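Local coordinates for YycN protein (Bacillus subtilis, PDB 1ON0) that probably acts as an acyltransferase of the GNAT (N-acetyltransferase) family, moving an acyl group to an acceptor that is not yet identified, at residues Thr2-Phe13 and Leu62-Val73; His23-Ala31 and His128-Ala136. All blocks are in the same frame, centred on the assembly; numbering follows the deposited sequence.

Interaction 1 (Thr2-Phe13 and Leu62-Val73)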
# COMPACT_ATOMS: atom_id res chain seq x y z
N THR B 2 -9.77 7.16 0.45
CA THR B 2 -11.16 6.72 0.42
C THR B 2 -11.54 6.31 -1.00
O THR B 2 -11.16 6.96 -1.96
CB THR B 2 -12.12 7.84 0.81
OG1 THR B 2 -12.45 8.60 -0.37
CG2 THR B 2 -11.49 8.77 1.83
N ILE B 3 -12.29 5.22 -1.10
CA ILE B 3 -12.72 4.72 -2.40
C ILE B 3 -14.18 5.07 -2.59
O ILE B 3 -15.03 4.66 -1.80
CB ILE B 3 -12.59 3.19 -2.49
CG1 ILE B 3 -11.15 2.78 -2.19
CG2 ILE B 3 -13.00 2.73 -3.89
CD1 ILE B 3 -10.12 3.43 -3.12
N MSE B 4 -14.48 5.83 -3.64
CA MSE B 4 -15.84 6.24 -3.93
C MSE B 4 -16.53 5.34 -4.93
O MSE B 4 -15.93 4.91 -5.91
CB MSE B 4 -15.88 7.68 -4.45
CG MSE B 4 -15.34 8.70 -3.48
SE MSE B 4 -15.44 10.47 -4.21
CE MSE B 4 -13.89 10.44 -5.32
N LEU B 5 -17.81 5.07 -4.67
CA LEU B 5 -18.64 4.26 -5.56
C LEU B 5 -19.54 5.21 -6.34
O LEU B 5 -20.39 5.88 -5.76
CB LEU B 5 -19.53 3.31 -4.76
CG LEU B 5 -19.03 1.89 -4.51
CD1 LEU B 5 -17.87 1.94 -3.56
CD2 LEU B 5 -20.15 1.03 -3.96
N THR B 6 -19.34 5.30 -7.64
CA THR B 6 -20.18 6.15 -8.47
C THR B 6 -20.83 5.25 -9.50
O THR B 6 -20.17 4.39 -10.10
CB THR B 6 -19.37 7.23 -9.22
OG1 THR B 6 -18.48 7.88 -8.30
CG2 THR B 6 -20.31 8.27 -9.83
N PRO B 7 -22.14 5.41 -9.73
CA PRO B 7 -22.77 4.54 -10.74
C PRO B 7 -22.16 4.80 -12.13
O PRO B 7 -21.94 5.94 -12.51
CB PRO B 7 -24.25 4.91 -10.63
CG PRO B 7 -24.24 6.30 -10.05
CD PRO B 7 -23.11 6.30 -9.08
N MSE B 8 -21.86 3.74 -12.88
CA MSE B 8 -21.27 3.91 -14.21
C MSE B 8 -22.21 4.65 -15.15
O MSE B 8 -23.43 4.55 -15.05
CB MSE B 8 -20.96 2.56 -14.86
CG MSE B 8 -19.94 1.68 -14.17
SE MSE B 8 -19.40 0.24 -15.36
CE MSE B 8 -21.14 -0.38 -15.88
N GLN B 9 -21.61 5.39 -16.07
CA GLN B 9 -22.33 6.14 -17.08
C GLN B 9 -22.23 5.30 -18.35
O GLN B 9 -21.33 4.47 -18.47
CB GLN B 9 -21.63 7.47 -17.34
CG GLN B 9 -21.32 8.28 -16.10
CD GLN B 9 -22.49 9.14 -15.67
OE1 GLN B 9 -23.56 8.63 -15.36
NE2 GLN B 9 -22.28 10.45 -15.67
N THR B 10 -23.14 5.53 -19.29
CA THR B 10 -23.17 4.78 -20.55
C THR B 10 -21.78 4.65 -21.19
O THR B 10 -21.47 3.64 -21.81
CB THR B 10 -24.12 5.45 -21.56
OG1 THR B 10 -23.55 6.69 -22.01
CG2 THR B 10 -25.47 5.74 -20.90
N GLU B 11 -20.95 5.68 -21.04
CA GLU B 11 -19.61 5.66 -21.61
C GLU B 11 -18.81 4.52 -20.97
O GLU B 11 -18.28 3.65 -21.66
CB GLU B 11 -18.89 6.99 -21.37
CG GLU B 11 -19.71 8.25 -21.64
CD GLU B 11 -20.74 8.55 -20.54
OE1 GLU B 11 -21.78 7.86 -20.48
OE2 GLU B 11 -20.50 9.47 -19.74
N GLU B 12 -18.74 4.55 -19.65
CA GLU B 12 -18.00 3.55 -18.88
C GLU B 12 -18.52 2.13 -19.09
O GLU B 12 -17.75 1.22 -19.35
CB GLU B 12 -18.06 3.87 -17.39
CG GLU B 12 -17.24 5.06 -16.97
CD GLU B 12 -17.57 5.49 -15.56
OE1 GLU B 12 -18.65 6.09 -15.36
OE2 GLU B 12 -16.76 5.22 -14.65
N PHE B 13 -19.82 1.96 -18.94
CA PHE B 13 -20.43 0.65 -19.09
C PHE B 13 -19.94 -0.09 -20.34
O PHE B 13 -19.30 -1.14 -20.23
CB PHE B 13 -21.96 0.78 -19.11
CG PHE B 13 -22.68 -0.51 -19.31
CD1 PHE B 13 -22.36 -1.63 -18.55
CD2 PHE B 13 -23.66 -0.62 -20.29
CE1 PHE B 13 -23.00 -2.83 -18.75
CE2 PHE B 13 -24.31 -1.83 -20.51
CZ PHE B 13 -23.98 -2.94 -19.74
N LEU B 62 -23.91 -1.25 -11.10
CA LEU B 62 -22.53 -1.26 -11.54
C LEU B 62 -21.97 0.11 -11.18
O LEU B 62 -22.55 1.14 -11.52
CB LEU B 62 -22.44 -1.54 -13.06
CG LEU B 62 -22.86 -2.95 -13.51
CD1 LEU B 62 -24.39 -3.07 -13.54
CD2 LEU B 62 -22.29 -3.25 -14.89
N TRP B 63 -20.87 0.08 -10.44
CA TRP B 63 -20.20 1.29 -9.95
C TRP B 63 -18.75 1.37 -10.42
O TRP B 63 -18.10 0.35 -10.61
CB TRP B 63 -20.16 1.29 -8.41
CG TRP B 63 -21.49 1.43 -7.71
CD1 TRP B 63 -22.28 2.54 -7.68
CD2 TRP B 63 -22.14 0.45 -6.90
NE1 TRP B 63 -23.39 2.31 -6.90
CE2 TRP B 63 -23.33 1.04 -6.41
CE3 TRP B 63 -21.84 -0.87 -6.53
CZ2 TRP B 63 -24.22 0.35 -5.58
CZ3 TRP B 63 -22.73 -1.55 -5.70
CH2 TRP B 63 -23.90 -0.94 -5.23
N SER B 64 -18.26 2.58 -10.59
CA SER B 64 -16.86 2.78 -10.96
C SER B 64 -16.24 3.17 -9.63
O SER B 64 -16.74 4.08 -8.96
CB SER B 64 -16.72 3.95 -11.92
OG SER B 64 -17.14 5.13 -11.29
N LEU B 65 -15.17 2.49 -9.23
CA LEU B 65 -14.50 2.82 -7.97
C LEU B 65 -13.48 3.92 -8.23
O LEU B 65 -12.59 3.76 -9.05
CB LEU B 65 -13.78 1.59 -7.40
CG LEU B 65 -14.67 0.35 -7.34
CD1 LEU B 65 -13.83 -0.89 -7.05
CD2 LEU B 65 -15.75 0.56 -6.29
N LYS B 66 -13.62 5.04 -7.52
CA LYS B 66 -12.72 6.17 -7.67
C LYS B 66 -11.95 6.47 -6.38
O LYS B 66 -12.49 6.33 -5.29
CB LYS B 66 -13.50 7.43 -8.08
CG LYS B 66 -14.07 7.40 -9.50
CD LYS B 66 -14.47 8.81 -9.92
CE LYS B 66 -15.03 8.86 -11.32
NZ LYS B 66 -15.27 10.29 -11.71
N LEU B 67 -10.69 6.88 -6.51
CA LEU B 67 -9.86 7.20 -5.36
C LEU B 67 -10.06 8.70 -5.16
O LEU B 67 -9.95 9.24 -4.05
CB LEU B 67 -8.39 6.88 -5.67
CG LEU B 67 -7.26 6.80 -4.63
CD1 LEU B 67 -6.38 8.03 -4.75
CD2 LEU B 67 -7.81 6.64 -3.22
N ASN B 68 -10.39 9.35 -6.26
CA ASN B 68 -10.62 10.77 -6.26
C ASN B 68 -11.29 11.04 -7.59
O ASN B 68 -11.58 10.10 -8.35
CB ASN B 68 -9.30 11.54 -6.14
CG ASN B 68 -8.24 11.02 -7.07
OD1 ASN B 68 -8.36 11.15 -8.29
ND2 ASN B 68 -7.19 10.41 -6.52
N GLU B 69 -11.53 12.30 -7.90
CA GLU B 69 -12.20 12.64 -9.14
C GLU B 69 -11.39 12.37 -10.38
O GLU B 69 -11.85 12.67 -11.48
CB GLU B 69 -12.63 14.10 -9.08
CG GLU B 69 -13.49 14.37 -7.89
CD GLU B 69 -14.67 13.41 -7.83
OE1 GLU B 69 -15.21 13.21 -6.72
OE2 GLU B 69 -15.05 12.87 -8.89
N LYS B 70 -10.21 11.81 -10.23
CA LYS B 70 -9.37 11.56 -11.39
C LYS B 70 -8.99 10.10 -11.54
O LYS B 70 -9.09 9.51 -12.62
CB LYS B 70 -8.10 12.41 -11.32
CG LYS B 70 -7.98 13.50 -12.39
CD LYS B 70 -7.35 12.99 -13.70
CE LYS B 70 -7.14 14.13 -14.70
NZ LYS B 70 -6.38 13.74 -15.93
N ASP B 71 -8.55 9.50 -10.44
CA ASP B 71 -8.13 8.13 -10.46
C ASP B 71 -9.23 7.11 -10.27
O ASP B 71 -9.73 6.92 -9.16
CB ASP B 71 -7.03 7.92 -9.42
CG ASP B 71 -5.80 8.77 -9.72
OD1 ASP B 71 -5.57 9.78 -9.04
OD2 ASP B 71 -5.07 8.43 -10.67
N ILE B 72 -9.60 6.44 -11.36
CA ILE B 72 -10.62 5.41 -11.32
C ILE B 72 -9.89 4.09 -11.13
O ILE B 72 -9.41 3.48 -12.08
CB ILE B 72 -11.43 5.37 -12.63
CG1 ILE B 72 -11.96 6.77 -12.95
CG2 ILE B 72 -12.62 4.40 -12.47
CD1 ILE B 72 -12.39 6.94 -14.42
N VAL B 73 -9.81 3.66 -9.87
CA VAL B 73 -9.11 2.45 -9.47
C VAL B 73 -9.69 1.11 -9.94
O VAL B 73 -8.94 0.14 -10.14
CB VAL B 73 -8.97 2.41 -7.94
CG1 VAL B 73 -8.33 3.70 -7.45
CG2 VAL B 73 -10.33 2.21 -7.29
O HOH W 1 -18.89 6.84 -12.73
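Met4 and Lys66 open an antiparallel pairing in which strand 4-7 runs beside strand 62-66, their axes 4.3 Å apart at closest. Each bonds the other through both backbone groups, Met4 N to Lys66 O spanning 2.6 Å. Thr6 and Ser64 repeat the exchange, and beyond them Met8 N reaches Leu62 O at 3.0 Å. In between, Leu5 and Leu65 form a non-hydrogen-bonded pair, their side chains alongside on the face that helix 105-119 covers. Leu5 CD2 lies over one face of the Trp63 indole, 3.8 Å from the centroid of its six-membered ring, while Pro7 N approaches the indole edge at CD1. Trp63 CG stands anti to its carbonyl carbon (chi1 -67°), which turns the ring back across Leu5. Replacing this indole by an alanine would probably leave Leu5 CD2 without its aromatic floor and open a gap beside Leu76. On the sheet face carrying Thr6 and Ser64, a water takes a hydrogen bond from Ser64 OG (2.8 Å) and gives one to Glu12 OE1 (2.7 Å) and a longer one to Pro7 O. The pairing is thus apolar toward helix 105-119 and water-linked at the Ser64 end of its other face.

Interaction 2 (His23-Ala31 and His128-Ala136)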
# COMPACT_ATOMS: atom_id res chain seq x y z
N HIS B 23 -12.25 -10.53 -20.43
CA HIS B 23 -11.55 -11.05 -19.27
C HIS B 23 -12.18 -12.35 -18.76
O HIS B 23 -11.47 -13.29 -18.39
CB HIS B 23 -11.56 -9.98 -18.17
CG HIS B 23 -10.80 -10.38 -16.95
ND1 HIS B 23 -9.43 -10.43 -16.92
CD2 HIS B 23 -11.23 -10.81 -15.74
CE1 HIS B 23 -9.04 -10.89 -15.75
NE2 HIS B 23 -10.11 -11.13 -15.02
N TYR B 24 -13.51 -12.39 -18.73
CA TYR B 24 -14.24 -13.57 -18.26
C TYR B 24 -13.94 -14.81 -19.11
O TYR B 24 -13.84 -15.92 -18.60
CB TYR B 24 -15.74 -13.29 -18.28
CG TYR B 24 -16.55 -14.28 -17.48
CD1 TYR B 24 -16.39 -14.38 -16.10
CD2 TYR B 24 -17.46 -15.13 -18.10
CE1 TYR B 24 -17.11 -15.29 -15.35
CE2 TYR B 24 -18.20 -16.05 -17.37
CZ TYR B 24 -18.02 -16.12 -15.98
OH TYR B 24 -18.76 -17.02 -15.24
N ALA B 25 -13.82 -14.60 -20.42
CA ALA B 25 -13.53 -15.69 -21.32
C ALA B 25 -12.16 -16.25 -20.98
O ALA B 25 -11.95 -17.47 -20.95
CB ALA B 25 -13.55 -15.20 -22.76
N GLU B 26 -11.21 -15.36 -20.70
CA GLU B 26 -9.85 -15.76 -20.36
C GLU B 26 -9.87 -16.55 -19.04
O GLU B 26 -9.13 -17.51 -18.87
CB GLU B 26 -8.99 -14.50 -20.26
CG GLU B 26 -7.56 -14.67 -19.77
CD GLU B 26 -6.91 -13.32 -19.43
OE1 GLU B 26 -6.96 -12.41 -20.29
OE2 GLU B 26 -6.35 -13.17 -18.32
N GLU B 27 -10.75 -16.16 -18.12
CA GLU B 27 -10.85 -16.84 -16.84
C GLU B 27 -11.48 -18.22 -17.02
O GLU B 27 -11.06 -19.20 -16.40
CB GLU B 27 -11.71 -16.03 -15.87
CG GLU B 27 -11.15 -14.68 -15.48
CD GLU B 27 -10.08 -14.77 -14.41
OE1 GLU B 27 -10.08 -13.91 -13.51
OE2 GLU B 27 -9.24 -15.69 -14.48
N LYS B 28 -12.49 -18.30 -17.86
CA LYS B 28 -13.13 -19.58 -18.08
C LYS B 28 -12.19 -20.57 -18.76
O LYS B 28 -12.21 -21.76 -18.45
CB LYS B 28 -14.40 -19.38 -18.89
CG LYS B 28 -15.55 -18.85 -18.03
CD LYS B 28 -15.98 -19.93 -17.06
CE LYS B 28 -17.13 -19.49 -16.19
NZ LYS B 28 -17.71 -20.65 -15.49
N VAL B 29 -11.36 -20.07 -19.67
CA VAL B 29 -10.40 -20.94 -20.35
C VAL B 29 -9.33 -21.40 -19.37
O VAL B 29 -8.96 -22.57 -19.35
CB VAL B 29 -9.69 -20.24 -21.51
CG1 VAL B 29 -8.57 -21.12 -22.04
CG2 VAL B 29 -10.68 -19.93 -22.61
N LYS B 30 -8.86 -20.47 -18.54
CA LYS B 30 -7.85 -20.79 -17.54
C LYS B 30 -8.36 -21.87 -16.61
O LYS B 30 -7.65 -22.83 -16.30
CB LYS B 30 -7.46 -19.54 -16.73
CG LYS B 30 -6.69 -18.49 -17.52
CD LYS B 30 -6.22 -17.33 -16.64
CE LYS B 30 -5.17 -17.75 -15.63
NZ LYS B 30 -4.87 -16.63 -14.69
N ALA B 31 -9.60 -21.73 -16.17
CA ALA B 31 -10.20 -22.71 -15.26
C ALA B 31 -10.39 -24.06 -15.98
O ALA B 31 -10.55 -25.10 -15.34
CB ALA B 31 -11.55 -22.20 -14.76
N HIS B 128 -18.51 -15.21 -6.67
CA HIS B 128 -17.81 -16.35 -7.26
C HIS B 128 -16.37 -15.95 -7.56
O HIS B 128 -16.10 -14.85 -8.04
CB HIS B 128 -18.50 -16.79 -8.55
CG HIS B 128 -17.66 -17.67 -9.43
ND1 HIS B 128 -16.54 -17.21 -10.09
CD2 HIS B 128 -17.75 -18.99 -9.73
CE1 HIS B 128 -15.99 -18.20 -10.77
NE2 HIS B 128 -16.70 -19.30 -10.57
N VAL B 129 -15.45 -16.86 -7.28
CA VAL B 129 -14.05 -16.61 -7.53
C VAL B 129 -13.45 -17.89 -8.13
O VAL B 129 -13.68 -18.97 -7.61
CB VAL B 129 -13.31 -16.21 -6.22
CG1 VAL B 129 -13.32 -17.36 -5.24
CG2 VAL B 129 -11.90 -15.78 -6.52
N PHE B 130 -12.72 -17.74 -9.23
CA PHE B 130 -12.09 -18.88 -9.88
C PHE B 130 -11.01 -19.42 -8.97
O PHE B 130 -10.21 -18.67 -8.41
CB PHE B 130 -11.45 -18.49 -11.22
CG PHE B 130 -12.44 -18.09 -12.27
CD1 PHE B 130 -12.75 -16.75 -12.47
CD2 PHE B 130 -13.11 -19.06 -13.02
CE1 PHE B 130 -13.69 -16.37 -13.42
CE2 PHE B 130 -14.05 -18.70 -13.97
CZ PHE B 130 -14.35 -17.34 -14.17
N ALA B 131 -10.99 -20.74 -8.83
CA ALA B 131 -10.01 -21.40 -7.98
C ALA B 131 -8.60 -20.88 -8.24
O ALA B 131 -7.84 -20.67 -7.29
CB ALA B 131 -10.06 -22.90 -8.23
N HIS B 132 -8.25 -20.65 -9.51
CA HIS B 132 -6.90 -20.19 -9.82
C HIS B 132 -6.60 -18.77 -9.35
O HIS B 132 -5.43 -18.41 -9.20
CB HIS B 132 -6.61 -20.31 -11.32
CG HIS B 132 -7.49 -19.46 -12.18
ND1 HIS B 132 -8.60 -19.95 -12.83
CD2 HIS B 132 -7.45 -18.13 -12.46
CE1 HIS B 132 -9.20 -18.97 -13.48
NE2 HIS B 132 -8.52 -17.85 -13.27
N ASN B 133 -7.63 -17.97 -9.11
CA ASN B 133 -7.46 -16.59 -8.64
C ASN B 133 -7.11 -16.60 -7.15
O ASN B 133 -7.86 -16.11 -6.31
CB ASN B 133 -8.76 -15.80 -8.83
CG ASN B 133 -8.63 -14.69 -9.85
OD1 ASN B 133 -8.53 -14.93 -11.06
ND2 ASN B 133 -8.61 -13.45 -9.38
N GLN B 134 -5.95 -17.17 -6.83
CA GLN B 134 -5.45 -17.29 -5.47
C GLN B 134 -5.38 -15.97 -4.70
O GLN B 134 -5.80 -15.89 -3.55
CB GLN B 134 -4.06 -17.92 -5.51
CG GLN B 134 -3.90 -19.20 -4.72
CD GLN B 134 -5.08 -20.14 -4.85
OE1 GLN B 134 -6.06 -20.05 -4.10
NE2 GLN B 134 -5.01 -21.05 -5.82
N THR B 135 -4.86 -14.92 -5.33
CA THR B 135 -4.74 -13.64 -4.65
C THR B 135 -6.10 -13.10 -4.26
O THR B 135 -6.26 -12.53 -3.19
CB THR B 135 -4.04 -12.60 -5.53
OG1 THR B 135 -2.75 -13.10 -5.91
CG2 THR B 135 -3.88 -11.30 -4.78
N ALA B 136 -7.08 -13.27 -5.14
CA ALA B 136 -8.43 -12.79 -4.86
C ALA B 136 -9.04 -13.57 -3.71
O ALA B 136 -9.62 -12.99 -2.78
CB ALA B 136 -9.31 -12.91 -6.11
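Phe130 pushes its ring against the last turns of helix 10-31, and most of the apolar packing of the contact gathers round it. Glu27 CB lies over one face of the ring, while His128 CE1 of its own segment covers the opposite face. At the rim, Tyr24 CE1 comes within 3.6 Å of Phe130 CZ, the two ring planes inclined at 55°, and Lys28 CD reaches the edge near CE2. The methyl of Ala31 adds a further apolar touch at CD2. Tyr24 is itself backed by Phe47 in an edge-to-face pair, and Lys28 makes a cation-pi contact with Trp34, so both helix residues have partners beyond Phe130.

In the GNAT fold the segment after strand 124-127 leads into helix 134-142, and here it does so through a type I beta turn from Phe130 to Asn133. That turn presents His132 to the helix. With CG lodged between its backbone N and carbonyl carbon (chi1 63°), the imidazole swings toward Glu27, and His132 NE2 donates to Glu27 OE2 at 2.6 Å. The bond is nearly straight (168°) and lies in the imidazole plane, yet it meets the carboxylate from above its own plane. Glu27 OE1 accepts a second bond from His23 NE2, so the carboxylate receives a straight bond from across the contact and only a weak one from its own helix.

The packing on Lys30 is looser. Its CB sits over one imidazole face, 4.0 Å from the ring centroid, opposite Phe130 CB, and its chain bends at chi3 to bring NZ within 3.7 Å of His132 CD2 without a hydrogen bond. Past it, Lys30 packs on Gln134 of the third subunit.

From the N terminus, strand 4-7 enters first and waits for strand 60-66; interaction 1 closes that loop after helix 10-31 and helix 36-50 have been laid down, fixing one outer edge of the sheet within the chain. Interaction 2 starts inside this loop, at the far end of helix 10-31, and closes only beyond strand 124-127, the opposite outer strand. The two closures therefore cross rather than nest. Helix 10-31 belongs to both: its first turn lies in interaction 1 and its last turns in interaction 2. Together they connect one helix to strand 60-66 at its start and to the loop after strand 124-127 at its end; the contact centres lie 23 Å apart.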